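PDB 3GDE: DNA ligase from Archaeoglobus fulgidus, which probably seals nicks in double-stranded DNA during replication, recombination and repair, using ATP and passing through an adenylated lysine on the enzyme. Local coordinates for residues 24-29 / 176-181; 48-53 / 170-175; 224-229 / 409-414; 402-407 / 415-420. All blocks are in the same frame, centred on the assembly; numbering follows the deposited sequence.

Interactions 1 and 2 both use helix 172-182 of the all-helical N-terminal region: its middle packs on helix 22-34 in interaction 1, its first turn on the end of helix 39-49 in interaction 2, and Ile29 touches Val170 and Met175 between them. Both are partly buried, with methyl packing inside and water or charge at the margin. Interactions 3 and 4 belong to the nucleotide-binding part, where their segments alternate along the chain and Tyr409 and Met229 touch Trp418. There backbone hydrogen bonds and aromatic faces dominate; interaction 4 is the buried one, and both reach the phosphate ion of chain B. Interactions 2 and 3 touch only loosely, where Glu172 comes near Arg227.

Interaction 1: 24-29 / 176-181; sequences ELTARI and RDAIAR
Thr26 lies at the crossing of helix 22-34 and helix 172-182, its CA 4.8 Å from that of Ala178, in the N-terminal region away from the annotated sites. With CG2 anti to the backbone N (chi1 -61° for OG1), the methyl of Thr26 sits alongside the backbone of the second helix, 3.7 Å from Asp177 CB, while OG1 stays beside its own backbone N. That hydroxyl is bonded to Thr22 O one turn back, and it also accepts from a water that donates to Asp177 OD2. One residue on, Ala27 CB comes obliquely against the Arg181 guanidinium, 3.7 Å from NE. The Arg181 chain is extended from CG to NE, and a second water links its NE (2.8 Å) to Ala27 O. At Ile29 the CG2 branch meets Ala178 CB at 3.6 Å, methyl against methyl; Ile29 also packs on Ile174 and Met175. The small Ala178, whose CB also touches Thr26 O, probably allows the segment axes to approach to 8.2 Å while crossing at -47°. The direct contacts are thus van der Waals, made mainly by small apolar groups that pack the helices closely, whereas the polar links across the crossing run through two waters.

Interaction 2: 48-53 / 170-175; sequences FITGKV and VGEGIM
The N-terminal turn of helix 172-182, with Gly171 at its N-cap, meets the end of helix 39-49 and the loop that follows it within the helical N-terminal region of the ligase. Ile49 and Met175 make the apolar part. The bend of Met175 at chi2 (-55°) turns SD toward Ile49 CG2, 3.5 Å away, and that at chi3 (-61°) brings CE to the same methyl. Beside this, the methyl CG2 of Thr50 rests 3.6 Å from Met175 CG; the Thr50 hydroxyl is turned to Leu47 O in the preceding turn. Val170 completes the patch, its CG1 looser against Ile49 CG1.

Charge closes the other side. The Lys52 chain, extended as far as CE with NZ turned by chi4 (64°), crosses Glu172 at about a right angle and donates from NZ to OE1 of Glu172 at 3.2 Å, using the syn lone pair of that oxygen. A water accepts from Lys52 NZ at 3.0 Å and makes a weak bond to the same OE1, while OE2 is taken by Tyr194 OH. Replacing Glu172 with an alanine would probably leave Lys52 without its charged mate and Tyr194 OH without this acceptor. A further water donates both to Ile49 O and to Val170 O, each at 2.7 Å, tying the two backbones together. Phe12 and Leu16 of helix 6-16 pack on Ile49, and Ile29 of helix 22-34 packs on Val170 and Met175, while helix 187-197 supplies Tyr194.

Interaction 3: 224-229 / 409-414; sequences IPVRMM and YIPGKR. With PO4 (phosphate ion), chain B.
One face of the Tyr409 ring is covered by Met229, whose CB stands 3.7 Å from the ring centroid in a CH-pi contact; at the ring edge, near its plane, lies Arg227 O. The other flat group, the guanidinium of Arg414 just past the turn, presents its edge to a phosphate ion of chain B, probably from the crystallisation liquor, NH1 donating to O4 at 3.2 Å. The Met229 chain is extended, with CG anti to the backbone N (chi1 -177°), and this carries the sulfur across the same Tyr409 face, 4.5 Å from the centroid, as a Met-aromatic contact. The same SD accepts a weak but nearly straight hydrogen bond from Ile410 N. The phenol oxygen is held as well: Met229 N donates to Tyr409 OH at 2.8 Å, with an angle of 166° at the hydrogen, and Asp299 OD2 is bonded to the same hydroxyl.

The type II turn from Ile410 to Lys413 lies against the other segment. Gly412 N donates to Met228 O at 3.1 Å, coming from above the carbonyl plane, and more weakly to Arg227 O. At positive phi, Gly412 sits beside Arg227, where a CB would come tightly against CG of that side chain. Pro411 CG rests 3.8 Å from Val226 CG2.

Arg414 is a predicted ATP-binding residue, and Arg257, another, bonds to Met229 O, consistent with loops bordering the nucleotide pocket of the ligase adenylation domain.

Interaction 4: 402-407 / 415-420; sequences IKLPSS and GKNWLK. With PO4 (phosphate ion), chain C; PO4 (phosphate ion), chain B.
Strands 399-403 and 419-422 pair antiparallel in the adenylation domain of the ligase, and Lys403 lies over the indole of Trp418 beside the predicted ATP site. Backbone hydrogen bonds set the register: Ile402 and Leu419 form a hydrogen-bonded pair, with Ile402 N to Leu419 O at 2.8 Å and a return bond from Leu419 N to Ile402 O. Past the non-hydrogen-bonded pair of Lys403 and Trp418, Leu404 N donates to Asn417 O at 3.0 Å.

The aromatic contact is a cation-pi interaction. Extended beyond CG, the Lys403 chain runs across the indole from the five-membered ring onward, leaving NZ 3.8 Å from the centroid of the six-membered ring and only 8° off its normal, with CE making a CH-pi contact on the same face. Glu250, predicted to bind ATP, forms a salt bridge with this ammonium. A leucine in place of Trp418 would probably deprive the Lys403 ammonium of its aromatic support and leave its alkyl chain freer to turn.

Within the type I turn from Leu404 to Ser407, Leu404 O accepts a backbone bond from Ser407 N and a side-chain bond from Ser407 OG. A water donates to Ser407 OG and accepts from Trp418 NE1 at 3.0 Å.

Two phosphate ions, probably from the crystallisation liquor, meet Lys420, a predicted ATP-binding residue: its NZ hydrogen-bonds to O2 and O4 of that in chain C and, at 2.6 Å, to O2 of that in chain B.

Interaction 1: 24-29 / 176-181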
# COMPACT_ATOMS: atom_id res chain seq x y z
N GLU A 24 17.55 -5.76 17.81
CA GLU A 24 16.88 -6.12 19.06
C GLU A 24 15.39 -6.37 18.87
O GLU A 24 14.86 -7.34 19.42
CB GLU A 24 17.09 -5.03 20.11
CG GLU A 24 18.42 -5.10 20.81
CD GLU A 24 18.47 -4.19 22.02
OE1 GLU A 24 19.56 -3.61 22.30
OE2 GLU A 24 17.42 -4.03 22.69
N LEU A 25 14.72 -5.51 18.10
CA LEU A 25 13.31 -5.70 17.74
C LEU A 25 13.10 -7.01 17.01
O LEU A 25 12.20 -7.79 17.36
CB LEU A 25 12.78 -4.54 16.89
CG LEU A 25 12.52 -3.22 17.63
CD1 LEU A 25 12.35 -2.08 16.63
CD2 LEU A 25 11.30 -3.32 18.54
N THR A 26 13.93 -7.26 16.00
CA THR A 26 13.92 -8.51 15.25
C THR A 26 14.00 -9.76 16.18
O THR A 26 13.22 -10.71 16.04
CB THR A 26 15.04 -8.52 14.18
OG1 THR A 26 14.83 -7.45 13.26
CG2 THR A 26 15.08 -9.84 13.40
N ALA A 27 14.93 -9.72 17.13
CA ALA A 27 15.19 -10.86 18.02
C ALA A 27 14.07 -11.08 19.05
O ALA A 27 13.64 -12.21 19.29
CB ALA A 27 16.58 -10.71 18.69
N ARG A 28 13.58 -9.99 19.65
CA ARG A 28 12.40 -10.04 20.51
C ARG A 28 11.18 -10.61 19.82
O ARG A 28 10.49 -11.46 20.38
CB ARG A 28 12.07 -8.65 21.07
CG ARG A 28 13.09 -8.11 22.04
CD ARG A 28 13.02 -8.83 23.37
NE ARG A 28 11.99 -8.29 24.26
CZ ARG A 28 12.24 -7.79 25.47
NH1 ARG A 28 13.48 -7.77 25.95
NH2 ARG A 28 11.24 -7.33 26.22
N ILE A 29 10.92 -10.15 18.60
CA ILE A 29 9.75 -10.59 17.83
C ILE A 29 9.84 -12.06 17.40
O ILE A 29 8.84 -12.78 17.47
CB ILE A 29 9.47 -9.68 16.61
CG1 ILE A 29 9.11 -8.26 17.08
CG2 ILE A 29 8.36 -10.28 15.68
CD1 ILE A 29 9.08 -7.21 15.97
N ARG A 176 9.88 -9.62 8.20
CA ARG A 176 10.52 -10.61 7.32
C ARG A 176 11.70 -11.27 8.05
O ARG A 176 11.81 -12.49 8.09
CB ARG A 176 10.99 -9.97 5.99
CG ARG A 176 12.18 -10.69 5.30
CD ARG A 176 12.91 -9.87 4.22
NE ARG A 176 13.13 -8.47 4.60
CZ ARG A 176 14.32 -7.92 4.87
NH1 ARG A 176 15.44 -8.63 4.79
NH2 ARG A 176 14.38 -6.63 5.21
N ASP A 177 12.54 -10.43 8.65
CA ASP A 177 13.75 -10.88 9.33
C ASP A 177 13.44 -11.69 10.60
O ASP A 177 14.16 -12.64 10.92
CB ASP A 177 14.63 -9.67 9.69
CG ASP A 177 15.31 -9.04 8.48
OD1 ASP A 177 15.26 -9.61 7.38
OD2 ASP A 177 15.91 -7.96 8.64
N ALA A 178 12.37 -11.30 11.30
CA ALA A 178 11.95 -11.95 12.54
C ALA A 178 11.34 -13.32 12.26
O ALA A 178 11.57 -14.28 13.01
CB ALA A 178 10.98 -11.07 13.30
N ILE A 179 10.57 -13.41 11.19
CA ILE A 179 10.00 -14.68 10.74
C ILE A 179 11.10 -15.63 10.28
O ILE A 179 11.05 -16.84 10.57
CB ILE A 179 8.95 -14.48 9.62
CG1 ILE A 179 7.67 -13.87 10.21
CG2 ILE A 179 8.64 -15.81 8.91
CD1 ILE A 179 6.78 -13.18 9.18
N ALA A 180 12.09 -15.09 9.56
CA ALA A 180 13.26 -15.87 9.15
C ALA A 180 14.06 -16.39 10.36
O ALA A 180 14.44 -17.56 10.40
CB ALA A 180 14.15 -15.05 8.23
N ARG A 181 14.29 -15.52 11.35
CA ARG A 181 15.02 -15.86 12.56
C ARG A 181 14.30 -16.94 13.39
O ARG A 181 14.93 -17.91 13.82
CB ARG A 181 15.24 -14.60 13.40
CG ARG A 181 16.15 -14.80 14.62
CD ARG A 181 16.39 -13.50 15.34
NE ARG A 181 17.25 -13.66 16.51
CZ ARG A 181 18.58 -13.55 16.49
NH1 ARG A 181 19.22 -13.29 15.35
NH2 ARG A 181 19.28 -13.71 17.61
O HOH W 1 16.73 -7.29 11.43
O HOH W 2 15.60 -14.10 18.78

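Interaction 2: 48-53 / 170-175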
# COMPACT_ATOMS: atom_id res chain seq x y z
N PHE A 48 -1.39 -8.33 12.94
CA PHE A 48 -1.65 -7.28 13.93
C PHE A 48 -0.44 -6.41 14.29
O PHE A 48 -0.58 -5.19 14.43
CB PHE A 48 -2.29 -7.85 15.21
CG PHE A 48 -3.68 -8.43 15.00
CD1 PHE A 48 -4.29 -8.41 13.75
CD2 PHE A 48 -4.38 -8.97 16.06
CE1 PHE A 48 -5.56 -8.94 13.56
CE2 PHE A 48 -5.65 -9.49 15.89
CZ PHE A 48 -6.24 -9.49 14.64
N ILE A 49 0.74 -7.00 14.43
CA ILE A 49 1.93 -6.22 14.78
C ILE A 49 2.32 -5.21 13.69
O ILE A 49 2.95 -4.17 13.97
CB ILE A 49 3.13 -7.12 15.21
CG1 ILE A 49 4.22 -6.29 15.90
CG2 ILE A 49 3.68 -7.90 14.02
CD1 ILE A 49 5.23 -7.12 16.69
N THR A 50 1.93 -5.50 12.44
CA THR A 50 2.19 -4.60 11.31
C THR A 50 1.10 -3.54 11.11
O THR A 50 1.14 -2.81 10.13
CB THR A 50 2.38 -5.37 9.98
OG1 THR A 50 1.21 -6.14 9.70
CG2 THR A 50 3.58 -6.29 10.05
N GLY A 51 0.14 -3.48 12.04
CA GLY A 51 -1.00 -2.58 11.91
C GLY A 51 -2.02 -2.99 10.86
O GLY A 51 -2.77 -2.14 10.38
N LYS A 52 -2.05 -4.27 10.50
CA LYS A 52 -2.99 -4.79 9.50
C LYS A 52 -3.96 -5.78 10.11
O LYS A 52 -3.59 -6.62 10.94
CB LYS A 52 -2.26 -5.54 8.37
CG LYS A 52 -1.42 -4.71 7.40
CD LYS A 52 -0.75 -5.66 6.39
CE LYS A 52 0.38 -5.01 5.62
NZ LYS A 52 1.54 -4.59 6.50
N VAL A 53 -5.20 -5.71 9.65
CA VAL A 53 -6.22 -6.69 10.01
C VAL A 53 -6.45 -7.63 8.81
O VAL A 53 -6.65 -8.84 8.99
CB VAL A 53 -7.51 -5.99 10.49
CG1 VAL A 53 -8.59 -6.99 10.81
CG2 VAL A 53 -7.22 -5.11 11.71
N VAL A 170 8.17 -1.00 14.03
CA VAL A 170 8.25 -2.30 13.37
C VAL A 170 7.60 -2.23 11.99
O VAL A 170 6.41 -1.92 11.87
CB VAL A 170 7.58 -3.42 14.22
CG1 VAL A 170 7.56 -4.75 13.48
CG2 VAL A 170 8.26 -3.56 15.58
N GLY A 171 8.39 -2.47 10.96
CA GLY A 171 7.88 -2.50 9.61
C GLY A 171 7.99 -3.88 8.99
O GLY A 171 8.20 -4.88 9.69
N GLU A 172 7.86 -3.89 7.67
CA GLU A 172 7.87 -5.09 6.86
C GLU A 172 9.22 -5.80 6.93
O GLU A 172 9.27 -7.02 7.01
CB GLU A 172 7.58 -4.70 5.41
CG GLU A 172 6.57 -5.59 4.71
CD GLU A 172 5.14 -5.13 4.92
OE1 GLU A 172 4.68 -5.07 6.09
OE2 GLU A 172 4.46 -4.86 3.90
N GLY A 173 10.30 -5.01 6.90
CA GLY A 173 11.67 -5.51 6.94
C GLY A 173 12.00 -6.25 8.23
O GLY A 173 12.55 -7.35 8.21
N ILE A 174 11.65 -5.65 9.36
CA ILE A 174 11.84 -6.31 10.65
C ILE A 174 11.04 -7.61 10.72
O ILE A 174 11.57 -8.66 11.11
CB ILE A 174 11.53 -5.37 11.81
CG1 ILE A 174 12.65 -4.33 11.92
CG2 ILE A 174 11.33 -6.15 13.12
CD1 ILE A 174 12.32 -3.14 12.81
N MET A 175 9.78 -7.57 10.28
CA MET A 175 8.92 -8.76 10.29
C MET A 175 9.43 -9.92 9.43
O MET A 175 9.39 -11.07 9.88
CB MET A 175 7.49 -8.41 9.94
CG MET A 175 6.76 -7.70 11.06
SD MET A 175 6.78 -8.60 12.62
CE MET A 175 5.94 -10.12 12.12
O HOH W 3 3.92 -1.89 13.01
O HOH W 4 2.93 -7.05 5.62

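Interaction 3: 224-229 / 409-414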
# COMPACT_ATOMS: atom_id res chain seq x y z
N ILE A 224 -4.62 -14.96 -6.50
CA ILE A 224 -3.77 -14.42 -5.44
C ILE A 224 -2.68 -13.55 -6.07
O ILE A 224 -1.83 -14.05 -6.82
CB ILE A 224 -3.21 -15.52 -4.49
CG1 ILE A 224 -4.36 -16.09 -3.65
CG2 ILE A 224 -2.11 -14.95 -3.57
CD1 ILE A 224 -4.05 -17.36 -2.92
N PRO A 225 -2.71 -12.24 -5.76
CA PRO A 225 -1.85 -11.28 -6.44
C PRO A 225 -0.39 -11.49 -6.11
O PRO A 225 -0.04 -11.85 -4.99
CB PRO A 225 -2.33 -9.93 -5.90
CG PRO A 225 -2.89 -10.27 -4.56
CD PRO A 225 -3.55 -11.60 -4.74
N VAL A 226 0.44 -11.26 -7.12
CA VAL A 226 1.87 -11.27 -6.93
C VAL A 226 2.43 -9.85 -7.08
O VAL A 226 1.94 -9.04 -7.88
CB VAL A 226 2.60 -12.39 -7.76
CG1 VAL A 226 1.61 -13.24 -8.58
CG2 VAL A 226 3.78 -11.86 -8.60
N ARG A 227 3.41 -9.53 -6.24
CA ARG A 227 4.01 -8.21 -6.24
C ARG A 227 4.65 -7.97 -7.59
O ARG A 227 5.43 -8.79 -8.07
CB ARG A 227 5.05 -8.11 -5.13
CG ARG A 227 5.11 -6.76 -4.50
CD ARG A 227 3.90 -6.52 -3.62
NE ARG A 227 4.20 -6.74 -2.21
CZ ARG A 227 4.80 -5.85 -1.43
NH1 ARG A 227 5.19 -4.68 -1.92
NH2 ARG A 227 5.03 -6.13 -0.16
N MET A 228 4.30 -6.86 -8.22
CA MET A 228 4.78 -6.59 -9.57
C MET A 228 6.29 -6.33 -9.62
O MET A 228 6.86 -5.76 -8.68
CB MET A 228 4.02 -5.41 -10.18
CG MET A 228 2.54 -5.67 -10.36
SD MET A 228 1.69 -4.11 -10.49
CE MET A 228 0.02 -4.66 -10.86
N MET A 229 6.92 -6.77 -10.69
CA MET A 229 8.32 -6.40 -10.95
C MET A 229 8.38 -4.92 -11.29
O MET A 229 7.56 -4.43 -12.06
CB MET A 229 8.90 -7.25 -12.09
CG MET A 229 10.36 -6.98 -12.38
SD MET A 229 11.00 -8.20 -13.52
CE MET A 229 12.74 -7.77 -13.54
N TYR A 409 11.28 -12.83 -14.46
CA TYR A 409 10.39 -11.91 -13.77
C TYR A 409 10.58 -12.07 -12.27
O TYR A 409 10.40 -13.18 -11.73
CB TYR A 409 8.93 -12.17 -14.19
CG TYR A 409 7.94 -11.14 -13.69
CD1 TYR A 409 7.47 -10.13 -14.52
CD2 TYR A 409 7.47 -11.19 -12.37
CE1 TYR A 409 6.54 -9.19 -14.06
CE2 TYR A 409 6.55 -10.26 -11.91
CZ TYR A 409 6.09 -9.26 -12.76
OH TYR A 409 5.19 -8.34 -12.28
N ILE A 410 10.94 -10.97 -11.60
CA ILE A 410 11.24 -10.99 -10.17
C ILE A 410 10.25 -10.15 -9.35
O ILE A 410 10.41 -8.93 -9.21
CB ILE A 410 12.70 -10.53 -9.86
CG1 ILE A 410 13.73 -11.24 -10.76
CG2 ILE A 410 13.03 -10.72 -8.38
CD1 ILE A 410 14.04 -12.69 -10.38
N PRO A 411 9.21 -10.81 -8.79
CA PRO A 411 8.17 -10.13 -8.03
C PRO A 411 8.71 -9.17 -6.96
O PRO A 411 9.60 -9.53 -6.17
CB PRO A 411 7.40 -11.28 -7.39
CG PRO A 411 7.53 -12.39 -8.37
CD PRO A 411 8.96 -12.27 -8.85
N GLY A 412 8.19 -7.95 -6.98
CA GLY A 412 8.44 -6.96 -5.94
C GLY A 412 9.78 -6.27 -5.99
O GLY A 412 10.06 -5.43 -5.14
N LYS A 413 10.59 -6.59 -6.99
CA LYS A 413 11.96 -6.11 -7.06
C LYS A 413 12.12 -4.99 -8.08
O LYS A 413 11.52 -5.03 -9.15
CB LYS A 413 12.89 -7.27 -7.42
CG LYS A 413 14.37 -7.05 -7.12
CD LYS A 413 14.68 -7.16 -5.61
CE LYS A 413 14.36 -8.54 -5.03
NZ LYS A 413 15.42 -9.53 -5.30
N ARG A 414 12.94 -4.01 -7.70
CA ARG A 414 13.24 -2.84 -8.52
C ARG A 414 14.74 -2.81 -8.88
O ARG A 414 15.52 -2.07 -8.30
CB ARG A 414 12.79 -1.58 -7.78
CG ARG A 414 13.23 -0.24 -8.36
CD ARG A 414 12.45 0.92 -7.72
NE ARG A 414 11.57 1.47 -8.73
CZ ARG A 414 10.26 1.65 -8.62
NH1 ARG A 414 9.58 1.41 -7.50
NH2 ARG A 414 9.64 2.14 -9.67
P PO4 B . 6.41 2.60 -9.87
O1 PO4 B . 5.20 1.81 -10.33
O2 PO4 B . 7.59 2.12 -10.68
O3 PO4 B . 6.21 4.08 -10.12
O4 PO4 B . 6.63 2.35 -8.41

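Interaction 4: 402-407 / 415-420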
# COMPACT_ATOMS: atom_id res chain seq x y z
N ILE A 402 12.72 -0.22 -21.28
CA ILE A 402 13.85 -0.95 -21.85
C ILE A 402 14.22 -2.12 -20.95
O ILE A 402 14.64 -1.93 -19.81
CB ILE A 402 15.07 -0.02 -22.05
CG1 ILE A 402 14.73 1.08 -23.07
CG2 ILE A 402 16.30 -0.83 -22.51
CD1 ILE A 402 15.70 2.23 -23.12
N LYS A 403 14.08 -3.33 -21.49
CA LYS A 403 14.18 -4.55 -20.68
C LYS A 403 15.18 -5.56 -21.23
O LYS A 403 15.31 -5.71 -22.44
CB LYS A 403 12.80 -5.20 -20.56
CG LYS A 403 11.68 -4.26 -20.11
CD LYS A 403 10.33 -4.93 -20.19
CE LYS A 403 9.28 -4.11 -19.44
NZ LYS A 403 7.94 -4.74 -19.54
N LEU A 404 15.88 -6.27 -20.34
CA LEU A 404 16.84 -7.31 -20.70
C LEU A 404 16.08 -8.55 -21.20
O LEU A 404 15.33 -9.16 -20.43
CB LEU A 404 17.66 -7.72 -19.48
CG LEU A 404 19.19 -7.74 -19.44
CD1 LEU A 404 19.64 -8.92 -18.59
CD2 LEU A 404 19.86 -7.78 -20.82
N PRO A 405 16.27 -8.91 -22.49
CA PRO A 405 15.52 -10.03 -23.09
C PRO A 405 15.73 -11.38 -22.41
O PRO A 405 14.91 -12.27 -22.57
CB PRO A 405 16.04 -10.06 -24.54
CG PRO A 405 16.55 -8.68 -24.78
CD PRO A 405 17.15 -8.26 -23.47
N SER A 406 16.80 -11.52 -21.63
CA SER A 406 17.08 -12.76 -20.92
C SER A 406 16.65 -12.75 -19.45
O SER A 406 16.69 -13.78 -18.78
CB SER A 406 18.56 -13.12 -21.03
OG SER A 406 19.33 -12.25 -20.22
N SER A 407 16.23 -11.59 -18.95
CA SER A 407 15.87 -11.45 -17.54
C SER A 407 14.62 -12.27 -17.22
O SER A 407 13.72 -12.36 -18.06
CB SER A 407 15.70 -9.97 -17.14
OG SER A 407 14.61 -9.34 -17.78
N GLY A 415 15.14 -3.66 -9.82
CA GLY A 415 16.53 -3.70 -10.27
C GLY A 415 16.74 -3.03 -11.63
O GLY A 415 15.85 -2.35 -12.15
N LYS A 416 17.92 -3.25 -12.20
CA LYS A 416 18.28 -2.65 -13.48
C LYS A 416 17.82 -3.46 -14.71
O LYS A 416 18.09 -3.06 -15.84
CB LYS A 416 19.79 -2.40 -13.54
CG LYS A 416 20.26 -1.35 -12.54
CD LYS A 416 21.70 -0.89 -12.82
CE LYS A 416 22.28 -0.13 -11.62
NZ LYS A 416 23.78 -0.10 -11.65
N ASN A 417 17.14 -4.59 -14.51
CA ASN A 417 16.68 -5.41 -15.63
C ASN A 417 15.57 -4.76 -16.47
O ASN A 417 15.40 -5.07 -17.65
CB ASN A 417 16.24 -6.80 -15.16
CG ASN A 417 17.42 -7.75 -14.92
OD1 ASN A 417 17.26 -8.80 -14.30
ND2 ASN A 417 18.59 -7.38 -15.43
N TRP A 418 14.81 -3.87 -15.83
CA TRP A 418 13.84 -3.03 -16.51
C TRP A 418 14.23 -1.61 -16.18
O TRP A 418 14.55 -1.29 -15.02
CB TRP A 418 12.42 -3.28 -15.98
CG TRP A 418 11.78 -4.60 -16.30
CD1 TRP A 418 12.38 -5.72 -16.82
CD2 TRP A 418 10.40 -4.95 -16.08
NE1 TRP A 418 11.45 -6.73 -16.96
CE2 TRP A 418 10.23 -6.29 -16.51
CE3 TRP A 418 9.29 -4.26 -15.57
CZ2 TRP A 418 8.99 -6.95 -16.45
CZ3 TRP A 418 8.06 -4.91 -15.52
CH2 TRP A 418 7.92 -6.24 -15.96
N LEU A 419 14.21 -0.76 -17.20
CA LEU A 419 14.47 0.67 -17.00
C LEU A 419 13.38 1.50 -17.69
O LEU A 419 13.00 1.20 -18.83
CB LEU A 419 15.85 1.05 -17.53
CG LEU A 419 17.08 0.32 -16.96
CD1 LEU A 419 18.26 0.50 -17.89
CD2 LEU A 419 17.45 0.79 -15.54
N LYS A 420 12.87 2.51 -17.00
CA LYS A 420 11.99 3.48 -17.63
C LYS A 420 12.77 4.70 -18.08
O LYS A 420 13.56 5.26 -17.32
CB LYS A 420 10.78 3.87 -16.75
CG LYS A 420 10.94 3.71 -15.25
CD LYS A 420 9.69 4.16 -14.47
CE LYS A 420 9.50 3.29 -13.23
NZ LYS A 420 8.67 3.90 -12.16
P PO4 C . 5.97 6.21 -12.92
O1 PO4 C . 5.09 6.48 -14.12
O2 PO4 C . 7.43 6.38 -13.24
O3 PO4 C . 5.57 7.15 -11.81
O4 PO4 C . 5.76 4.79 -12.49
P PO4 B . 6.41 2.60 -9.87
O1 PO4 B . 5.20 1.81 -10.33
O2 PO4 B . 7.59 2.12 -10.68
O3 PO4 B . 6.21 4.08 -10.12
O4 PO4 B . 6.63 2.35 -8.41
O HOH W 5 12.06 -9.70 -16.88